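Local atomic coordinates of cytochrome c-552/4 domain-containing protein (Ignicoccus hospitalis KIN4/I, PDB entry 4QO5), a protein that carries eight hemes c on a membrane-associated scaffold and so probably moves electrons, though its physiological reaction is not established. Residues A[124-129]-A[237-242]; A[141-146]-A[161-166]; A[147-150]-A[155-158]; A[203-208]-A[212-217]. All coordinates share one frame; numbering follows the deposited sequence.

Overall arrangement
The four contacts step outward from the heme-packed middle of the chain. Contact 1 lies about 2 Å from the chain's centre and ligates a heme iron from both faces. Contact 4, about 12 Å away between centres, touches it directly, with L212 CB against A127 O at 3.3 Å, and reaches a propionate of another heme. Contact 2, about 15 Å from contact 1, borders the heme whose iron carries a water. Contact 3 sits farthest out, about 25 Å from the chain's centre, and joins contact 2 through S162 OG and T147 O, 2.7 Å apart and probably hydrogen-bonded. All four also touch the second subunit.

Contact 1 of 4, residues A[124-129]-A[237-242]; sequences SSKAWA and QCHLDP. With HEC (heme c), chain G.
K126 and H239 meet through a heme iron. H239 closes a CXXCH heme-attachment motif, whose second cysteine, C238, carries the thioether to CAC of the porphyrin; that SG–CAC bond is stretched to 2.6 Å in the model. The contact is tight only at the metal. K126 NZ binds the iron at 2.2 Å from one face and H239 NE2 at 2.1 Å from the other, leaving the two nitrogens 4.4 Å apart and nearly in line with the iron. The lysine runs out extended as far as CE and then turns (chi4 -77°), which sets NZ on the metal. Away from the iron the segments diverge: even the nearest CA atoms, of K126 and C238, are 12.0 Å apart, and W128, partly exposed, packs on L212 instead. At the far end D241 forms salt bridges with R496 and with K495 of the second subunit. The propionates lie on the lysine's side, where S125 CB stands 3.1 Å from O1A. Q237 lays its amide oxygen OE1 3.6 Å from the methyl CBC; an alanine here would probably leave that methyl and a neighbouring heme without the amide's contact and open a gap beside Q489 of the second subunit. The imidazole of H239 lies only roughly along the NA–iron–NC line, its plane passing by C1A, with CE1 3.0 Å from NA.

Contact 2 of 4, residues A[141-146]-A[161-166]; sequences ALVNAS and TSQETS. With NAG (2-acetamido-2-deoxy-beta-D-glucopyranose), chain K; HEC (heme c), chain E.
This is a small, buried helix-to-helix contact at the edge of a heme pocket: V143 and N144 of helix 137-147 receive the side chain of Q163 from the weakly bonded helix 162-165. V143 and Q163 cross at about a right angle, and CG1 of V143 presses on the amide carbon CD of Q163 at 3.5 Å. That methyl is anti to the backbone N (chi1 167°), which leaves CG2 for the heme, 3.7 Å from its methyl CMB. The amide nitrogen of Q163 has its main partner in T147 OG1; its bond to N144 OD1 is weak and, with that oxygen unsurely placed, doubtful. N144, A145 and S146 spell an N-X-S glycosylation sequon, and the N-acetylglucosamine attached here sits at N144, though too close in the model for its detail to be trusted. An alanine in place of N144 would probably leave the sugar without its attachment point and take from Q163 at most a doubtful partner. S146 turns OG back to L142 O, 2.8 Å away, while its CB packs 3.5 Å from CBB of the heme. That heme's iron has a water at a rather long 2.5 Å. Outside, E164 and T161 bond to Y418 and E429 of the second subunit.

Contact 3 of 4, residues A[147-150]-A[155-158]; sequences TMFT and TFGG
Opposite first torsions bring the two phenylalanines together: F149 has CG between its backbone N and carbonyl carbon (chi1 62°), whereas F156 has CG beside the N alone (chi1 -65°). The F149 ring consequently covers the CB of F156, a CH-pi contact with that carbon 4.0 Å from the ring centroid and displaced toward the rim. The rings themselves, nearly parallel with planes at 21°, are slid apart and barely overlap. Both belong to a short beta hairpin, strands 149-151 and 154-156, in which F149 and F156 form the hydrogen-bonded pair: F149 N to F156 O is 3.1 Å, and F156 N to F149 O is 2.8 Å and almost straight. On the other face T150 and T155 make the non-hydrogen-bonded pair, and M148, bent at its last torsion, brings CE within 3.7 Å of T155 CG2 and 3.6 Å of G157 O. T147 O is so close to G157 that a side chain there would collide with it. E429 and K432 of the second subunit pack on F149 and F156. At this end the hairpin is held by the two backbone bonds of one residue pair, with apolar carbon around them and the threonine face left exposed.

Contact 4 of 4, residues A[203-208]-A[212-217]; sequences VGRVNP and LGACTA. With HEC (heme c), chain C.
The guanidinium of R205 has A214 CB over one face, 3.4 Å above its plane, and, at its edge, OD1 of N207 and the heme propionate oxygen O1D. The setting is a tight reversal of irregular loop, closed by a single bridge between V206 and L212, that leads into a CXXCH heme-attachment motif beginning at C215. NE and NH2 of R205 grip N207 OD1 side-on, at 2.7 Å for NE, while NH1 and NH2 both reach O1D, NH1 at 2.9 Å. NH2 thus serves both acceptors, and NH1 also bonds to N200 O. The arginine runs extended from its backbone and then bends (chi3 74°), which turns the group across A214. T216, inside the motif, donates OG1 to O2D, the second oxygen of that carboxylate. C215 is bonded to another heme, so this short loop meets one heme covalently and another through its propionate. The positive charge of R205 would probably stabilise the propionate as an anion. G213 N bonds to R205 O at 2.7 Å, and the bare CA of G213 lies 3.1 Å from V203 O. V206 CG2 lies alongside L212 CD2. The N207 amide's other end, ND2, reaches a lone pair of G213 O at 2.9 Å, nearly straight at 177°.

Contact 1 of 4, residues A[124-129]-A[237-242]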
# COMPACT_ATOMS: atom_id res chain seq x y z
N SER A 124 20.70 20.78 9.05
CA SER A 124 19.78 19.69 9.36
C SER A 124 20.42 18.31 9.21
O SER A 124 21.38 18.12 8.47
CB SER A 124 18.53 19.78 8.50
OG SER A 124 18.79 19.38 7.16
N SER A 125 19.85 17.34 9.92
CA SER A 125 20.24 15.94 9.78
C SER A 125 20.10 15.45 8.34
O SER A 125 20.89 14.61 7.90
CB SER A 125 19.38 15.06 10.68
OG SER A 125 19.40 15.53 12.01
N LYS A 126 19.10 15.96 7.61
CA LYS A 126 18.91 15.57 6.21
C LYS A 126 20.13 15.90 5.37
O LYS A 126 20.57 15.08 4.57
CB LYS A 126 17.68 16.26 5.62
CG LYS A 126 16.33 15.66 6.08
CD LYS A 126 15.17 16.46 5.51
CE LYS A 126 13.84 15.76 5.74
NZ LYS A 126 13.78 14.68 4.73
N ALA A 127 20.68 17.10 5.55
CA ALA A 127 21.82 17.52 4.73
C ALA A 127 23.02 16.60 4.97
O ALA A 127 23.83 16.36 4.06
CB ALA A 127 22.18 18.97 5.03
N TRP A 128 23.11 16.10 6.18
CA TRP A 128 24.24 15.28 6.61
C TRP A 128 23.98 13.78 6.51
O TRP A 128 24.77 12.97 7.03
CB TRP A 128 24.62 15.66 8.06
CG TRP A 128 25.24 17.03 8.12
CD1 TRP A 128 24.61 18.20 8.44
CD2 TRP A 128 26.60 17.36 7.82
NE1 TRP A 128 25.50 19.25 8.36
CE2 TRP A 128 26.73 18.76 7.98
CE3 TRP A 128 27.72 16.62 7.42
CZ2 TRP A 128 27.93 19.43 7.76
CZ3 TRP A 128 28.92 17.29 7.21
CH2 TRP A 128 29.01 18.68 7.39
N ALA A 129 22.90 13.41 5.82
CA ALA A 129 22.40 12.03 5.82
C ALA A 129 23.38 11.01 5.27
O ALA A 129 23.41 9.88 5.74
CB ALA A 129 21.04 11.93 5.08
N GLN A 237 8.14 9.07 -1.09
CA GLN A 237 9.26 8.55 -1.87
C GLN A 237 10.16 7.76 -0.92
O GLN A 237 10.71 6.73 -1.29
CB GLN A 237 10.07 9.68 -2.55
CG GLN A 237 11.20 9.16 -3.47
CD GLN A 237 12.25 10.22 -3.84
OE1 GLN A 237 12.09 11.40 -3.56
NE2 GLN A 237 13.32 9.78 -4.51
N CYS A 238 10.30 8.27 0.31
CA CYS A 238 11.32 7.74 1.22
C CYS A 238 10.80 7.38 2.60
O CYS A 238 11.49 6.69 3.36
CB CYS A 238 12.40 8.79 1.39
SG CYS A 238 13.05 9.19 -0.20
N HIS A 239 9.62 7.86 2.95
CA HIS A 239 9.12 7.57 4.30
C HIS A 239 8.05 6.48 4.27
O HIS A 239 6.87 6.77 4.49
CB HIS A 239 8.58 8.82 4.98
CG HIS A 239 9.65 9.76 5.41
ND1 HIS A 239 10.07 9.86 6.72
CD2 HIS A 239 10.42 10.61 4.70
CE1 HIS A 239 11.04 10.75 6.80
NE2 HIS A 239 11.28 11.21 5.59
N LEU A 240 8.49 5.24 4.05
CA LEU A 240 7.61 4.10 3.90
C LEU A 240 7.93 2.95 4.85
O LEU A 240 9.03 2.82 5.37
CB LEU A 240 7.74 3.52 2.48
CG LEU A 240 7.27 4.31 1.28
CD1 LEU A 240 7.41 3.43 0.03
CD2 LEU A 240 5.84 4.75 1.48
N ASP A 241 6.92 2.11 5.01
CA ASP A 241 7.02 0.80 5.63
C ASP A 241 8.17 -0.01 5.02
O ASP A 241 8.42 0.07 3.81
CB ASP A 241 5.68 0.09 5.34
CG ASP A 241 5.64 -1.33 5.83
OD1 ASP A 241 5.62 -2.25 4.98
OD2 ASP A 241 5.58 -1.52 7.06
N PRO A 242 8.86 -0.83 5.82
CA PRO A 242 8.67 -1.17 7.24
C PRO A 242 9.44 -0.32 8.24
O PRO A 242 9.10 -0.34 9.42
CB PRO A 242 9.21 -2.60 7.33
CG PRO A 242 10.30 -2.65 6.27
CD PRO A 242 9.81 -1.74 5.15
FE HEC G . 12.51 12.93 5.24
CHA HEC G . 14.52 12.46 8.02
CHB HEC G . 10.13 14.46 7.20
CHC HEC G . 10.87 13.93 2.41
CHD HEC G . 14.61 11.07 3.35
NA HEC G . 12.36 13.42 7.22
C1A HEC G . 13.29 13.07 8.19
C2A HEC G . 12.76 13.50 9.47
C3A HEC G . 11.55 14.06 9.25
C4A HEC G . 11.26 14.01 7.84
CMA HEC G . 10.58 14.65 10.31
CAA HEC G . 13.48 13.29 10.82
CBA HEC G . 14.56 14.34 11.05
CGA HEC G . 15.88 13.88 10.49
O1A HEC G . 16.48 14.67 9.70
O2A HEC G . 16.34 12.75 10.81
NB HEC G . 10.83 13.95 4.88
C1B HEC G . 10.01 14.56 5.82
C2B HEC G . 9.01 15.35 5.11
C3B HEC G . 9.27 15.23 3.79
C4B HEC G . 10.38 14.33 3.63
CMB HEC G . 7.95 16.22 5.82
CAB HEC G . 8.67 15.87 2.52
CBB HEC G . 8.01 17.26 2.64
NC HEC G . 12.66 12.54 3.27
C1C HEC G . 11.92 13.08 2.25
C2C HEC G . 12.28 12.41 1.00
C3C HEC G . 13.50 11.91 1.26
C4C HEC G . 13.65 11.80 2.70
CMC HEC G . 11.81 13.10 -0.30
CAC HEC G . 14.58 11.21 0.38
CBC HEC G . 14.74 11.66 -1.10
ND HEC G . 14.29 11.90 5.65
C1D HEC G . 14.99 11.21 4.66
C2D HEC G . 16.19 10.64 5.23
C3D HEC G . 16.17 11.08 6.69
C4D HEC G . 14.97 11.87 6.85
CMD HEC G . 17.26 9.79 4.52
CAD HEC G . 17.24 10.77 7.76
CBD HEC G . 18.22 11.94 7.83
CGD HEC G . 19.20 11.67 8.95
O1D HEC G . 18.79 11.75 10.14
O2D HEC G . 20.39 11.38 8.65

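Contact 2 of 4, residues A[141-146]-A[161-166]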
# COMPACT_ATOMS: atom_id res chain seq x y z
N ALA A 141 28.18 -0.72 9.14
CA ALA A 141 28.20 -2.17 9.28
C ALA A 141 26.82 -2.75 8.97
O ALA A 141 26.71 -3.83 8.37
CB ALA A 141 28.66 -2.56 10.67
N LEU A 142 25.77 -2.04 9.37
CA LEU A 142 24.41 -2.46 9.06
C LEU A 142 24.15 -2.36 7.56
O LEU A 142 23.57 -3.27 6.96
CB LEU A 142 23.39 -1.61 9.83
CG LEU A 142 21.92 -2.02 9.64
CD1 LEU A 142 21.72 -3.48 10.02
CD2 LEU A 142 21.01 -1.12 10.47
N VAL A 143 24.60 -1.26 6.95
CA VAL A 143 24.53 -1.10 5.50
C VAL A 143 25.17 -2.30 4.83
O VAL A 143 24.57 -2.96 3.98
CB VAL A 143 25.25 0.18 5.02
CG1 VAL A 143 25.44 0.16 3.51
CG2 VAL A 143 24.49 1.43 5.45
N ASN A 144 26.39 -2.59 5.24
CA ASN A 144 27.12 -3.71 4.68
C ASN A 144 26.49 -5.07 4.84
O ASN A 144 26.48 -5.87 3.89
CB ASN A 144 28.49 -3.75 5.29
CG ASN A 144 29.45 -3.00 4.51
OD1 ASN A 144 29.15 -1.87 4.04
ND2 ASN A 144 30.59 -3.63 4.25
N ALA A 145 26.01 -5.35 6.04
CA ALA A 145 25.37 -6.64 6.32
C ALA A 145 24.10 -6.81 5.49
O ALA A 145 23.67 -7.94 5.22
CB ALA A 145 25.05 -6.77 7.81
N SER A 146 23.51 -5.69 5.08
CA SER A 146 22.22 -5.73 4.41
C SER A 146 22.31 -5.76 2.90
O SER A 146 21.32 -6.02 2.23
CB SER A 146 21.37 -4.53 4.83
OG SER A 146 21.17 -4.49 6.23
N THR A 161 26.94 0.00 -6.30
CA THR A 161 25.95 -0.92 -6.88
C THR A 161 24.76 -1.18 -5.96
O THR A 161 23.79 -0.43 -5.98
CB THR A 161 26.58 -2.25 -7.36
OG1 THR A 161 27.26 -2.90 -6.28
CG2 THR A 161 27.57 -1.99 -8.51
N SER A 162 24.83 -2.24 -5.17
CA SER A 162 23.70 -2.58 -4.29
C SER A 162 23.31 -1.46 -3.33
O SER A 162 22.12 -1.25 -3.06
CB SER A 162 23.98 -3.86 -3.51
OG SER A 162 25.10 -3.70 -2.67
N GLN A 163 24.30 -0.70 -2.85
CA GLN A 163 24.00 0.33 -1.87
C GLN A 163 23.44 1.56 -2.57
O GLN A 163 22.64 2.30 -2.00
CB GLN A 163 25.23 0.63 -1.01
CG GLN A 163 25.61 -0.58 -0.17
CD GLN A 163 26.98 -0.51 0.46
OE1 GLN A 163 27.66 0.52 0.41
NE2 GLN A 163 27.40 -1.62 1.07
N GLU A 164 23.84 1.76 -3.82
CA GLU A 164 23.37 2.93 -4.57
C GLU A 164 21.90 2.83 -4.93
O GLU A 164 21.18 3.84 -4.96
CB GLU A 164 24.23 3.14 -5.83
CG GLU A 164 23.76 4.31 -6.67
CD GLU A 164 24.81 4.79 -7.65
OE1 GLU A 164 24.44 5.02 -8.82
OE2 GLU A 164 25.99 4.95 -7.25
N THR A 165 21.44 1.61 -5.19
CA THR A 165 20.05 1.41 -5.56
C THR A 165 19.17 1.24 -4.32
O THR A 165 17.94 1.25 -4.43
CB THR A 165 19.88 0.20 -6.49
OG1 THR A 165 18.63 0.30 -7.17
CG2 THR A 165 19.93 -1.11 -5.71
N SER A 166 19.81 1.08 -3.15
CA SER A 166 19.07 0.89 -1.90
C SER A 166 19.22 2.06 -0.92
O SER A 166 18.62 3.12 -1.13
CB SER A 166 19.38 -0.46 -1.23
OG SER A 166 20.76 -0.64 -0.98
C1 NAG K . 31.92 -1.15 4.48
C2 NAG K . 32.97 -1.46 5.49
C3 NAG K . 34.30 -0.95 4.96
C4 NAG K . 34.58 -1.57 3.59
C5 NAG K . 33.37 -1.44 2.65
C6 NAG K . 33.52 -2.23 1.37
C7 NAG K . 32.20 -1.56 7.83
C8 NAG K . 31.93 -0.78 9.08
N2 NAG K . 32.65 -0.86 6.78
O3 NAG K . 35.33 -1.24 5.89
O4 NAG K . 35.67 -0.91 2.95
O5 NAG K . 32.17 -1.90 3.29
O6 NAG K . 34.09 -3.51 1.59
O7 NAG K . 32.01 -2.78 7.78
FE HEC E . 17.64 4.79 6.32
CHA HEC E . 17.40 7.01 8.99
CHB HEC E . 20.04 3.08 8.06
CHC HEC E . 17.80 2.44 3.81
CHD HEC E . 14.89 6.17 4.88
NA HEC E . 18.49 4.99 8.19
C1A HEC E . 18.35 6.03 9.08
C2A HEC E . 19.36 5.89 10.11
C3A HEC E . 20.07 4.79 9.83
C4A HEC E . 19.53 4.21 8.63
CMA HEC E . 21.25 4.17 10.60
CAA HEC E . 19.60 6.85 11.30
CBA HEC E . 20.80 7.71 10.87
CGA HEC E . 21.13 8.80 11.87
O1A HEC E . 22.21 8.73 12.50
O2A HEC E . 20.31 9.73 12.02
NB HEC E . 18.72 3.15 6.01
C1B HEC E . 19.63 2.57 6.85
C2B HEC E . 20.19 1.40 6.23
C3B HEC E . 19.51 1.19 5.10
C4B HEC E . 18.63 2.32 4.90
CMB HEC E . 21.20 0.46 6.94
CAB HEC E . 19.55 0.06 4.04
CBB HEC E . 20.11 -1.33 4.42
NC HEC E . 16.57 4.32 4.70
C1C HEC E . 16.82 3.40 3.71
C2C HEC E . 16.02 3.73 2.55
C3C HEC E . 15.15 4.64 2.99
C4C HEC E . 15.53 5.11 4.27
CMC HEC E . 15.93 2.78 1.33
CAC HEC E . 13.95 5.37 2.42
CBC HEC E . 12.92 4.35 1.85
ND HEC E . 16.36 6.35 6.84
C1D HEC E . 15.26 6.72 6.09
C2D HEC E . 14.54 7.75 6.79
C3D HEC E . 15.30 8.01 8.08
C4D HEC E . 16.42 7.09 8.03
CMD HEC E . 13.26 8.45 6.32
CAD HEC E . 14.95 9.00 9.21
CBD HEC E . 13.81 8.36 10.00
CGD HEC E . 13.52 9.13 11.26
O1D HEC E . 12.41 8.94 11.82
O2D HEC E . 14.38 9.93 11.71
O HOH W 1 15.90 3.34 7.41

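Contact 3 of 4, residues A[147-150]-A[155-158]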
# COMPACT_ATOMS: atom_id res chain seq x y z
N THR A 147 23.49 -5.47 2.35
CA THR A 147 23.62 -5.25 0.91
C THR A 147 24.82 -5.93 0.28
O THR A 147 25.12 -5.70 -0.89
CB THR A 147 23.75 -3.75 0.61
OG1 THR A 147 24.91 -3.24 1.29
CG2 THR A 147 22.52 -2.99 1.09
N MET A 148 25.51 -6.76 1.05
CA MET A 148 26.69 -7.45 0.54
C MET A 148 26.63 -8.90 0.96
O MET A 148 26.06 -9.23 2.00
CB MET A 148 27.98 -6.79 1.05
CG MET A 148 28.11 -5.33 0.65
SD MET A 148 29.48 -4.45 1.45
CE MET A 148 30.87 -5.04 0.51
N PHE A 149 27.21 -9.78 0.15
CA PHE A 149 27.32 -11.18 0.50
C PHE A 149 28.52 -11.75 -0.24
O PHE A 149 29.06 -11.11 -1.14
CB PHE A 149 26.05 -11.94 0.10
CG PHE A 149 25.77 -11.92 -1.38
CD1 PHE A 149 26.16 -12.97 -2.19
CD2 PHE A 149 25.13 -10.83 -1.96
CE1 PHE A 149 25.92 -12.93 -3.55
CE2 PHE A 149 24.88 -10.80 -3.31
CZ PHE A 149 25.28 -11.84 -4.11
N THR A 150 28.92 -12.96 0.13
CA THR A 150 30.02 -13.63 -0.54
C THR A 150 29.52 -14.85 -1.31
O THR A 150 28.62 -15.55 -0.86
CB THR A 150 31.09 -14.07 0.46
OG1 THR A 150 30.52 -15.02 1.37
CG2 THR A 150 31.59 -12.87 1.24
N THR A 155 33.25 -11.20 -2.91
CA THR A 155 32.24 -10.36 -2.31
C THR A 155 31.44 -9.66 -3.39
O THR A 155 32.01 -9.18 -4.37
CB THR A 155 32.86 -9.30 -1.38
OG1 THR A 155 33.47 -9.95 -0.26
CG2 THR A 155 31.81 -8.32 -0.87
N PHE A 156 30.13 -9.61 -3.22
CA PHE A 156 29.26 -8.90 -4.14
C PHE A 156 28.49 -7.81 -3.41
O PHE A 156 28.18 -7.95 -2.22
CB PHE A 156 28.30 -9.88 -4.84
CG PHE A 156 29.01 -10.86 -5.72
CD1 PHE A 156 29.23 -10.58 -7.05
CD2 PHE A 156 29.52 -12.04 -5.20
CE1 PHE A 156 29.91 -11.46 -7.87
CE2 PHE A 156 30.21 -12.93 -6.01
CZ PHE A 156 30.40 -12.64 -7.34
N GLY A 157 28.19 -6.73 -4.12
CA GLY A 157 27.52 -5.60 -3.53
C GLY A 157 28.52 -4.56 -3.05
O GLY A 157 29.69 -4.86 -2.85
N GLY A 158 28.06 -3.33 -2.87
CA GLY A 158 28.94 -2.27 -2.42
C GLY A 158 28.39 -0.91 -2.76
O GLY A 158 27.27 -0.79 -3.23

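Contact 4 of 4, residues A[203-208]-A[212-217]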
# COMPACT_ATOMS: atom_id res chain seq x y z
N VAL A 203 18.43 13.00 0.26
CA VAL A 203 18.49 14.28 0.96
C VAL A 203 19.88 14.75 1.33
O VAL A 203 20.10 15.95 1.43
CB VAL A 203 17.59 14.29 2.21
CG1 VAL A 203 16.13 14.17 1.79
CG2 VAL A 203 17.99 13.14 3.13
N GLY A 204 20.82 13.83 1.56
CA GLY A 204 22.18 14.18 1.91
C GLY A 204 23.17 14.02 0.77
O GLY A 204 24.35 13.77 1.01
N ARG A 205 22.70 14.14 -0.47
CA ARG A 205 23.59 13.97 -1.63
C ARG A 205 24.81 14.91 -1.53
O ARG A 205 24.66 16.10 -1.23
CB ARG A 205 22.86 14.26 -2.93
CG ARG A 205 23.72 13.99 -4.21
CD ARG A 205 22.89 14.32 -5.43
NE ARG A 205 22.75 15.77 -5.58
CZ ARG A 205 21.72 16.37 -6.16
NH1 ARG A 205 20.68 15.67 -6.65
NH2 ARG A 205 21.72 17.69 -6.25
N VAL A 206 26.00 14.36 -1.75
CA VAL A 206 27.22 15.18 -1.70
C VAL A 206 27.54 15.65 -3.11
O VAL A 206 27.97 14.87 -3.95
CB VAL A 206 28.40 14.40 -1.09
CG1 VAL A 206 29.64 15.29 -0.95
CG2 VAL A 206 27.99 13.80 0.26
N ASN A 207 27.32 16.94 -3.36
CA ASN A 207 27.38 17.49 -4.70
C ASN A 207 28.80 17.75 -5.17
O ASN A 207 29.72 17.78 -4.35
CB ASN A 207 26.55 18.78 -4.73
CG ASN A 207 25.09 18.51 -4.48
OD1 ASN A 207 24.42 17.89 -5.30
ND2 ASN A 207 24.60 18.96 -3.34
N PRO A 208 28.99 17.92 -6.49
CA PRO A 208 30.33 18.18 -7.02
C PRO A 208 31.00 19.45 -6.46
O PRO A 208 32.22 19.50 -6.41
CB PRO A 208 30.09 18.33 -8.53
CG PRO A 208 28.84 17.56 -8.81
CD PRO A 208 27.99 17.73 -7.56
N LEU A 212 25.96 20.12 0.40
CA LEU A 212 25.21 18.92 0.77
C LEU A 212 23.72 19.07 0.53
O LEU A 212 23.09 20.05 0.97
CB LEU A 212 25.43 18.59 2.25
CG LEU A 212 26.87 18.39 2.71
CD1 LEU A 212 26.85 18.01 4.18
CD2 LEU A 212 27.56 17.33 1.87
N GLY A 213 23.14 18.09 -0.14
CA GLY A 213 21.69 18.01 -0.25
C GLY A 213 21.17 18.01 -1.67
O GLY A 213 21.85 18.44 -2.59
N ALA A 214 19.96 17.50 -1.86
CA ALA A 214 19.29 17.65 -3.13
C ALA A 214 18.06 18.51 -2.91
O ALA A 214 17.13 18.09 -2.22
CB ALA A 214 18.92 16.28 -3.73
N CYS A 215 18.01 19.69 -3.51
CA CYS A 215 16.84 20.54 -3.33
C CYS A 215 15.65 20.14 -4.18
O CYS A 215 14.67 20.87 -4.23
CB CYS A 215 17.17 21.99 -3.61
SG CYS A 215 18.43 22.66 -2.53
N THR A 216 15.73 19.01 -4.86
CA THR A 216 14.61 18.53 -5.66
C THR A 216 13.91 17.37 -4.99
O THR A 216 12.93 16.84 -5.51
CB THR A 216 15.09 18.10 -7.05
OG1 THR A 216 16.21 17.23 -6.88
CG2 THR A 216 15.52 19.34 -7.85
N ALA A 217 14.41 16.93 -3.85
CA ALA A 217 13.57 16.10 -3.02
C ALA A 217 12.43 17.02 -2.57
O ALA A 217 12.64 18.24 -2.41
CB ALA A 217 14.34 15.54 -1.84
FE HEC C . 17.50 22.12 -15.01
CHA HEC C . 19.01 19.15 -14.15
CHB HEC C . 17.75 21.22 -18.34
CHC HEC C . 15.93 24.92 -15.79
CHD HEC C . 17.51 23.07 -11.72
NA HEC C . 18.18 20.51 -16.04
C1A HEC C . 18.78 19.39 -15.47
C2A HEC C . 19.17 18.48 -16.52
C3A HEC C . 18.81 19.03 -17.68
C4A HEC C . 18.19 20.31 -17.40
CMA HEC C . 19.02 18.41 -19.07
CAA HEC C . 19.90 17.13 -16.31
CBA HEC C . 19.10 16.08 -15.56
CGA HEC C . 18.23 15.39 -16.56
O1A HEC C . 17.05 15.12 -16.21
O2A HEC C . 18.71 15.13 -17.70
NB HEC C . 17.07 22.90 -16.69
C1B HEC C . 17.12 22.36 -17.97
C2B HEC C . 16.32 23.15 -18.86
C3B HEC C . 15.79 24.11 -18.09
C4B HEC C . 16.27 24.00 -16.76
CMB HEC C . 16.11 22.79 -20.36
CAB HEC C . 14.76 25.20 -18.31
CBB HEC C . 13.59 24.71 -19.23
NC HEC C . 16.88 23.70 -13.97
C1C HEC C . 16.26 24.81 -14.48
C2C HEC C . 16.17 25.83 -13.47
C3C HEC C . 16.42 25.18 -12.32
C4C HEC C . 17.00 23.93 -12.64
CMC HEC C . 15.30 27.10 -13.73
CAC HEC C . 16.43 25.57 -10.82
CBC HEC C . 15.27 26.50 -10.37
ND HEC C . 18.15 21.25 -13.28
C1D HEC C . 17.99 21.83 -12.02
C2D HEC C . 18.42 20.94 -10.98
C3D HEC C . 18.92 19.71 -11.71
C4D HEC C . 18.72 20.00 -13.13
CMD HEC C . 18.34 21.30 -9.47
CAD HEC C . 19.52 18.37 -11.19
CBD HEC C . 20.03 18.37 -9.76
CGD HEC C . 18.90 18.00 -8.82
O1D HEC C . 19.15 17.95 -7.60
O2D HEC C . 17.76 17.76 -9.28